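Local coordinates for SWD1-like protein (Myceliophthora thermophila, PDB 6E29) that probably serves, through this WD-repeat beta-propeller domain, as a non-catalytic subunit of the COMPASS histone H3 methyltransferase complex, at residues G26-D38 against S67-G79. Numbering follows the deposited sequence. Where two conformers were deposited one is given.
Sequences GHSTCVRFNRKGD and SKNITSLSWSRCG
The carbonyl O of Ser76 is gripped by three donors: its own turn closes on it through Gly79 N, a water held by the backbone N of Arg35 reaches it, and Arg35 NH1 adds a weak bond. The same NH1 also points at Trp75 O, near the guanidinium plane, but the modelled 2.5 Å between the two is doubtfully short. Arg35 CD lies 3.5 Å from CD of the poorly ordered Arg77. The indole of Trp75 slots in beneath Asn34, whose CB sits over the centre of the six-membered ring in a CH-pi contact 3.3 Å from its centroid. Asn34 itself is fixed by ND2 bonding Asp38 OD1 at 2.9 Å, and a water links ND2 to Gly79 O. At the ring's edge Trp75 NE1 donates to Arg32 O (3.0 Å), arriving well above the carbonyl plane. Replacing Trp75 with an alanine is likely to open a gap beside Asn34 CB and cost Arg32 O its indole donor. Strands 28-33 and 70-75 are the innermost strands of successive four-stranded blades in a seven-bladed WD40 propeller; they run parallel, 2° apart, joined through side chains. Arg32 sends NH1 to Leu73 O, 3.2 Å away and in the carbonyl plane, because its CG is trans to the main-chain N (chi1 -166°) and the chain then bends at chi2; Glu115 offers a weak, long ion pair. Toward the N-terminal ends of the two strands, Cys30 SG packs on Leu73 CD1, and Thr29 OG1 donates to Ile70 O at 2.7 Å. Thr29 and Cys30 form a classic beta bulge opposite Gly43, as do Thr71 and Ser72 opposite Ala85.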
ATOM      1  N   GLY B  26      -0.423   3.882 -21.961  1.00 39.46           N
ATOM      2  CA  GLY B  26       0.215   4.987 -21.216  1.00 43.51           C
ATOM      3  C   GLY B  26       1.334   4.463 -20.323  1.00 48.12           C
ATOM      4  O   GLY B  26       1.684   3.284 -20.348  1.00 46.35           O
ATOM      5  N   HIS B  27       1.901   5.382 -19.521  1.00 35.57           N
ATOM      6  CA  HIS B  27       2.984   5.044 -18.590  1.00 37.62           C
ATOM      7  C   HIS B  27       2.359   4.598 -17.265  1.00 39.11           C
ATOM      8  O   HIS B  27       1.872   5.426 -16.494  1.00 36.83           O
ATOM      9  CB  HIS B  27       3.895   6.251 -18.398  1.00 36.59           C
ATOM     10  CG  HIS B  27       5.192   5.943 -17.724  1.00 36.19           C
ATOM     11  ND1 HIS B  27       5.298   5.678 -16.372  1.00 51.16           N
ATOM     12  CD2 HIS B  27       6.451   5.873 -18.220  1.00 44.73           C
ATOM     13  CE1 HIS B  27       6.567   5.464 -16.066  1.00 35.68           C
ATOM     14  NE2 HIS B  27       7.286   5.571 -17.171  1.00 52.71           N
ATOM     15  N   SER B  28       2.394   3.296 -16.981  1.00 31.47           N
ATOM     16  CA  SER B  28       1.776   2.782 -15.767  0.51 29.29           C
ATOM     17  C   SER B  28       2.624   3.140 -14.550  1.00 39.01           C
ATOM     18  O   SER B  28       3.840   2.933 -14.550  1.00 33.83           O
ATOM     19  CB  SER B  28       1.600   1.271 -15.865  0.51 27.73           C
ATOM     20  OG  SER B  28       0.660   0.954 -16.882  0.51 31.27           O
ATOM     21  N   THR B  29       1.978   3.656 -13.506  1.00 33.99           N
ATOM     22  CA  THR B  29       2.671   3.952 -12.260  1.00 35.46           C
ATOM     23  C   THR B  29       2.292   2.990 -11.153  1.00 38.02           C
ATOM     24  O   THR B  29       3.002   2.926 -10.153  1.00 34.61           O
ATOM     25  CB  THR B  29       2.374   5.373 -11.755  1.00 35.14           C
ATOM     26  OG1 THR B  29       0.960   5.539 -11.565  1.00 37.35           O
ATOM     27  CG2 THR B  29       2.862   6.396 -12.713  1.00 41.33           C
ATOM     28  N   CYS B  30       1.216   2.236 -11.324  1.00 26.83           N
ATOM     29  CA  CYS B  30       0.700   1.368 -10.270  0.51 33.36           C
ATOM     30  C   CYS B  30      -0.186   0.313 -10.929  1.00 25.93           C
ATOM     31  O   CYS B  30      -0.828   0.612 -11.937  1.00 31.67           O
ATOM     32  CB  CYS B  30      -0.057   2.231  -9.250  0.51 45.49           C
ATOM     33  SG  CYS B  30      -1.138   1.465  -8.016  0.51 32.92           S
ATOM     34  N   VAL B  31      -0.287  -0.872 -10.317  1.00 26.17           N
ATOM     35  CA  VAL B  31      -1.211  -1.926 -10.763  1.00 25.82           C
ATOM     36  C   VAL B  31      -1.794  -2.605  -9.537  1.00 35.99           C
ATOM     37  O   VAL B  31      -1.177  -2.612  -8.482  1.00 26.46           O
ATOM     38  CB  VAL B  31      -0.527  -2.995 -11.614  1.00 37.70           C
ATOM     39  CG1 VAL B  31      -0.386  -2.494 -13.030  1.00 31.98           C
ATOM     40  CG2 VAL B  31       0.791  -3.360 -10.962  1.00 30.35           C
ATOM     41  N   ARG B  32      -2.973  -3.211  -9.692  1.00 22.98           N
ATOM     42  CA  ARG B  32      -3.641  -3.937  -8.608  1.00 22.60           C
ATOM     43  C   ARG B  32      -4.665  -4.877  -9.234  1.00 21.00           C
ATOM     44  O   ARG B  32      -5.513  -4.422 -10.005  1.00 25.47           O
ATOM     45  CB  ARG B  32      -4.400  -3.009  -7.612  1.00 26.58           C
ATOM     46  CG  ARG B  32      -4.799  -3.711  -6.341  1.00 26.69           C
ATOM     47  CD  ARG B  32      -3.620  -3.561  -5.320  1.00 41.41           C
ATOM     48  NE  ARG B  32      -3.763  -4.347  -4.100  1.00 40.43           N
ATOM     49  CZ  ARG B  32      -4.131  -3.854  -2.917  1.00 55.34           C
ATOM     50  NH1 ARG B  32      -4.433  -2.553  -2.789  1.00 34.77           N
ATOM     51  NH2 ARG B  32      -4.187  -4.678  -1.857  1.00 34.52           N
ATOM     52  N   PHE B  33      -4.572  -6.170  -8.913  1.00 27.03           N
ATOM     53  CA  PHE B  33      -5.590  -7.141  -9.354  1.00 21.90           C
ATOM     54  C   PHE B  33      -6.835  -7.024  -8.477  1.00 28.26           C
ATOM     55  O   PHE B  33      -6.725  -6.696  -7.297  1.00 26.14           O
ATOM     56  CB  PHE B  33      -5.043  -8.562  -9.229  1.00 28.06           C
ATOM     57  CG  PHE B  33      -3.967  -8.895 -10.221  1.00 27.08           C
ATOM     58  CD1 PHE B  33      -4.335  -9.307 -11.496  1.00 24.01           C
ATOM     59  CD2 PHE B  33      -2.603  -8.861  -9.887  1.00 23.71           C
ATOM     60  CE1 PHE B  33      -3.357  -9.652 -12.498  1.00 35.29           C
ATOM     61  CE2 PHE B  33      -1.624  -9.232 -10.888  1.00 23.34           C
ATOM     62  CZ  PHE B  33      -2.034  -9.626 -12.197  1.00 21.71           C
ATOM     63  N   ASN B  34      -8.025  -7.315  -9.041  1.00 33.14           N
ATOM     64  CA  ASN B  34      -9.210  -7.423  -8.176  1.00 21.96           C
ATOM     65  C   ASN B  34      -9.145  -8.777  -7.459  1.00 35.65           C
ATOM     66  O   ASN B  34      -8.202  -9.555  -7.635  1.00 28.33           O
ATOM     67  CB  ASN B  34     -10.508  -7.183  -8.974  1.00 24.77           C
ATOM     68  CG  ASN B  34     -10.846  -8.330  -9.947  1.00 32.81           C
ATOM     69  OD1 ASN B  34     -10.026  -9.200 -10.208  1.00 28.65           O
ATOM     70  ND2 ASN B  34     -12.077  -8.314 -10.498  1.00 35.27           N
ATOM     71  N   ARG B  35     -10.108  -9.059  -6.585  1.00 29.26           N
ATOM     72  CA  ARG B  35      -9.936 -10.237  -5.728  1.00 26.24           C
ATOM     73  C   ARG B  35     -10.198 -11.535  -6.461  1.00 36.46           C
ATOM     74  O   ARG B  35      -9.563 -12.563  -6.159  1.00 30.65           O
ATOM     75  CB  ARG B  35     -10.857 -10.126  -4.507  1.00 44.46           C
ATOM     76  CG  ARG B  35     -10.714  -8.786  -3.832  1.00 46.13           C
ATOM     77  CD  ARG B  35     -11.168  -8.731  -2.374  1.00 63.76           C
ATOM     78  NE  ARG B  35     -10.261  -7.852  -1.636  1.00 62.99           N
ATOM     79  CZ  ARG B  35     -10.169  -6.534  -1.812  1.00 69.41           C
ATOM     80  NH1 ARG B  35     -10.943  -5.905  -2.699  1.00 70.26           N
ATOM     81  NH2 ARG B  35      -9.282  -5.836  -1.107  1.00 64.58           N
ATOM     82  N   LYS B  36     -11.117 -11.525  -7.422  1.00 30.49           N
ATOM     83  CA  LYS B  36     -11.319 -12.737  -8.207  1.00 34.44           C
ATOM     84  C   LYS B  36     -10.167 -12.985  -9.157  1.00 28.31           C
ATOM     85  O   LYS B  36      -9.956 -14.123  -9.563  1.00 33.59           O
ATOM     86  CB  LYS B  36     -12.633 -12.678  -9.006  1.00 32.57           C
ATOM     87  CG  LYS B  36     -13.869 -13.122  -8.192  1.00 57.57           C
ATOM     88  CD  LYS B  36     -15.206 -12.819  -8.898  1.00 54.10           C
ATOM     89  CE  LYS B  36     -15.772 -14.064  -9.560  1.00 56.54           C
ATOM     90  NZ  LYS B  36     -14.839 -14.428 -10.681  1.00 49.71           N
ATOM     91  N   GLY B  37      -9.394 -11.955  -9.483  1.00 34.78           N
ATOM     92  CA  GLY B  37      -8.260 -12.112 -10.347  1.00 28.25           C
ATOM     93  C   GLY B  37      -8.609 -12.138 -11.818  1.00 37.57           C
ATOM     94  O   GLY B  37      -7.792 -12.586 -12.613  1.00 29.37           O
ATOM     95  N   ASP B  38      -9.822 -11.711 -12.211  1.00 30.36           N
ATOM     96  CA  ASP B  38     -10.138 -11.658 -13.646  1.00 35.29           C
ATOM     97  C   ASP B  38      -9.911 -10.281 -14.251  1.00 38.07           C
ATOM     98  O   ASP B  38     -10.077 -10.101 -15.475  1.00 29.89           O
ATOM     99  CB  ASP B  38     -11.581 -12.132 -13.895  1.00 30.31           C
ATOM    100  CG  ASP B  38     -12.594 -11.508 -12.962  1.00 48.80           C
ATOM    101  OD1 ASP B  38     -12.221 -10.723 -12.047  1.00 39.15           O
ATOM    102  OD2 ASP B  38     -13.793 -11.844 -13.135  1.00 38.77           O
ATOM    103  N   SER B  67      -5.705  13.989 -13.063  1.00 44.13           N
ATOM    104  CA  SER B  67      -4.761  14.549 -14.023  1.00 52.79           C
ATOM    105  C   SER B  67      -3.295  14.432 -13.610  1.00 57.23           C
ATOM    106  O   SER B  67      -2.428  14.950 -14.323  1.00 63.54           O
ATOM    107  CB  SER B  67      -5.094  16.023 -14.285  1.00 50.95           C
ATOM    108  OG  SER B  67      -4.842  16.778 -13.096  1.00 61.26           O
ATOM    109  N   LYS B  68      -2.982  13.792 -12.484  1.00 45.58           N
ATOM    110  CA  LYS B  68      -1.595  13.640 -12.064  1.00 52.41           C
ATOM    111  C   LYS B  68      -1.369  12.167 -11.769  1.00 48.12           C
ATOM    112  O   LYS B  68      -2.310  11.365 -11.812  1.00 44.85           O
ATOM    113  CB  LYS B  68      -1.249  14.542 -10.846  1.00 43.81           C
ATOM    114  CG  LYS B  68      -0.887  16.038 -11.234  1.00 62.13           C
ATOM    115  CD  LYS B  68       0.262  16.589 -10.355  1.00 65.25           C
ATOM    116  CE  LYS B  68      -0.223  17.403  -9.154  1.00 71.17           C
ATOM    117  NZ  LYS B  68       0.653  17.237  -7.935  1.00 65.20           N
ATOM    118  N   ASN B  69      -0.106  11.812 -11.481  1.00 37.27           N
ATOM    119  CA  ASN B  69       0.271  10.412 -11.319  1.00 33.63           C
ATOM    120  C   ASN B  69      -0.642   9.697 -10.339  1.00 36.38           C
ATOM    121  O   ASN B  69      -0.814  10.131  -9.196  1.00 40.17           O
ATOM    122  CB  ASN B  69       1.711  10.272 -10.814  1.00 36.57           C
ATOM    123  CG  ASN B  69       2.719  10.976 -11.698  1.00 47.12           C
ATOM    124  OD1 ASN B  69       2.425  12.003 -12.299  1.00 47.17           O
ATOM    125  ND2 ASN B  69       3.924  10.434 -11.759  1.00 47.02           N
ATOM    126  N   ILE B  70      -1.199   8.574 -10.778  1.00 40.19           N
ATOM    127  CA  ILE B  70      -1.893   7.712  -9.843  1.00 35.16           C
ATOM    128  C   ILE B  70      -0.878   7.133  -8.862  1.00 35.84           C
ATOM    129  O   ILE B  70       0.207   6.671  -9.247  1.00 34.02           O
ATOM    130  CB  ILE B  70      -2.651   6.596 -10.574  1.00 29.88           C
ATOM    131  CG1 ILE B  70      -3.592   7.222 -11.621  1.00 32.11           C
ATOM    132  CG2 ILE B  70      -3.367   5.712  -9.547  1.00 30.38           C
ATOM    133  CD1 ILE B  70      -4.690   8.090 -10.937  1.00 42.04           C
ATOM    134  N   THR B  71      -1.229   7.157  -7.582  1.00 30.39           N
ATOM    135  CA  THR B  71      -0.386   6.623  -6.528  1.00 27.56           C
ATOM    136  C   THR B  71      -0.923   5.370  -5.856  1.00 32.13           C
ATOM    137  O   THR B  71      -0.127   4.640  -5.261  1.00 28.98           O
ATOM    138  CB  THR B  71      -0.170   7.680  -5.437  1.00 35.25           C
ATOM    139  OG1 THR B  71      -1.452   8.183  -5.049  1.00 33.04           O
ATOM    140  CG2 THR B  71       0.687   8.863  -5.983  1.00 29.87           C
ATOM    141  N   SER B  72      -2.230   5.085  -5.923  1.00 25.84           N
ATOM    142  CA  SER B  72      -2.727   3.835  -5.357  1.00 23.67           C
ATOM    143  C   SER B  72      -4.070   3.462  -5.946  1.00 24.75           C
ATOM    144  O   SER B  72      -4.785   4.294  -6.530  1.00 28.38           O
ATOM    145  CB  SER B  72      -2.843   3.875  -3.820  1.00 30.26           C
ATOM    146  OG  SER B  72      -3.950   4.675  -3.406  1.00 31.36           O
ATOM    147  N   LEU B  73      -4.348   2.164  -5.844  1.00 26.50           N
ATOM    148  CA  LEU B  73      -5.581   1.551  -6.320  1.00 24.99           C
ATOM    149  C   LEU B  73      -6.005   0.515  -5.314  1.00 29.91           C
ATOM    150  O   LEU B  73      -5.178  -0.281  -4.879  1.00 34.64           O
ATOM    151  CB  LEU B  73      -5.385   0.818  -7.666  1.00 25.18           C
ATOM    152  CG  LEU B  73      -4.885   1.671  -8.801  1.00 26.01           C
ATOM    153  CD1 LEU B  73      -4.217   0.750  -9.876  1.00 33.28           C
ATOM    154  CD2 LEU B  73      -6.068   2.475  -9.424  1.00 29.32           C
ATOM    155  N   SER B  74      -7.298   0.489  -5.005  1.00 28.15           N
ATOM    156  CA  SER B  74      -7.847  -0.382  -3.983  1.00 25.22           C
ATOM    157  C   SER B  74      -9.228  -0.829  -4.420  1.00 30.83           C
ATOM    158  O   SER B  74     -10.095   0.015  -4.676  1.00 30.61           O
ATOM    159  CB  SER B  74      -7.923   0.390  -2.648  1.00 32.91           C
ATOM    160  OG  SER B  74      -8.595  -0.336  -1.646  1.00 30.99           O
ATOM    161  N   TRP B  75      -9.435  -2.135  -4.479  1.00 29.96           N
ATOM    162  CA  TRP B  75     -10.672  -2.701  -4.990  1.00 37.37           C
ATOM    163  C   TRP B  75     -11.606  -3.043  -3.846  1.00 33.41           C
ATOM    164  O   TRP B  75     -11.159  -3.437  -2.775  1.00 38.58           O
ATOM    165  CB  TRP B  75     -10.423  -3.981  -5.764  1.00 29.82           C
ATOM    166  CG  TRP B  75      -9.749  -3.876  -7.106  1.00 28.75           C
ATOM    167  CD1 TRP B  75      -8.373  -3.787  -7.359  1.00 29.15           C
ATOM    168  CD2 TRP B  75     -10.388  -3.952  -8.387  1.00 31.29           C
ATOM    169  NE1 TRP B  75      -8.158  -3.794  -8.722  1.00 26.89           N
ATOM    170  CE2 TRP B  75      -9.372  -3.889  -9.373  1.00 28.77           C
ATOM    171  CE3 TRP B  75     -11.730  -4.034  -8.801  1.00 38.15           C
ATOM    172  CZ2 TRP B  75      -9.654  -3.913 -10.747  1.00 35.66           C
ATOM    173  CZ3 TRP B  75     -12.008  -4.083 -10.179  1.00 39.48           C
ATOM    174  CH2 TRP B  75     -10.978  -4.010 -11.131  1.00 32.06           C
ATOM    175  N   SER B  76     -12.905  -2.950  -4.109  1.00 32.17           N
ATOM    176  CA  SER B  76     -13.897  -3.367  -3.126  1.00 35.72           C
ATOM    177  C   SER B  76     -13.931  -4.893  -3.063  1.00 46.40           C
ATOM    178  O   SER B  76     -13.481  -5.576  -3.984  1.00 41.84           O
ATOM    179  CB  SER B  76     -15.291  -2.830  -3.480  1.00 38.73           C
ATOM    180  OG  SER B  76     -15.796  -3.443  -4.669  1.00 42.83           O
ATOM    181  N   ARG B  77     -14.507  -5.427  -1.976  1.00 39.79           N
ATOM    182  CA  ARG B  77     -14.552  -6.883  -1.803  1.00 47.12           C
ATOM    183  C   ARG B  77     -15.236  -7.550  -2.988  1.00 52.86           C
ATOM    184  O   ARG B  77     -14.840  -8.641  -3.423  1.00 53.17           O
ATOM    185  CB  ARG B  77     -15.277  -7.228  -0.498  1.00 57.28           C
ATOM    186  CG  ARG B  77     -15.320  -8.739  -0.120  1.00 65.88           C
ATOM    187  CD  ARG B  77     -14.073  -9.516  -0.604  1.00 71.35           C
ATOM    188  NE  ARG B  77     -13.709 -10.700   0.187  1.00 71.76           N
ATOM    189  CZ  ARG B  77     -13.274 -11.842  -0.351  1.00 76.02           C
ATOM    190  NH1 ARG B  77     -13.172 -11.954  -1.672  1.00 81.37           N
ATOM    191  NH2 ARG B  77     -12.945 -12.879   0.420  1.00 66.52           N
ATOM    192  N   CYS B  78     -16.213  -6.865  -3.567  1.00 46.26           N
ATOM    193  CA  CYS B  78     -17.113  -7.410  -4.565  1.00 49.77           C
ATOM    194  C   CYS B  78     -16.607  -7.197  -5.985  1.00 48.34           C
ATOM    195  O   CYS B  78     -17.226  -7.696  -6.936  1.00 49.79           O
ATOM    196  CB  CYS B  78     -18.516  -6.769  -4.396  1.00 41.52           C
ATOM    197  SG  CYS B  78     -18.507  -4.948  -4.410  1.00 57.67           S
ATOM    198  N   GLY B  79     -15.510  -6.465  -6.159  1.00 54.46           N
ATOM    199  CA  GLY B  79     -15.035  -6.104  -7.479  1.00 44.38           C
ATOM    200  C   GLY B  79     -15.825  -5.017  -8.193  1.00 44.33           C
ATOM    201  O   GLY B  79     -15.437  -4.625  -9.313  1.00 45.88           O
TER
HETATM  202  O   HOH W   1     -14.134  -6.336 -10.982  1.00 41.23           O
HETATM  203  O   HOH W   2     -12.265  -7.146  -6.208  1.00 36.25           O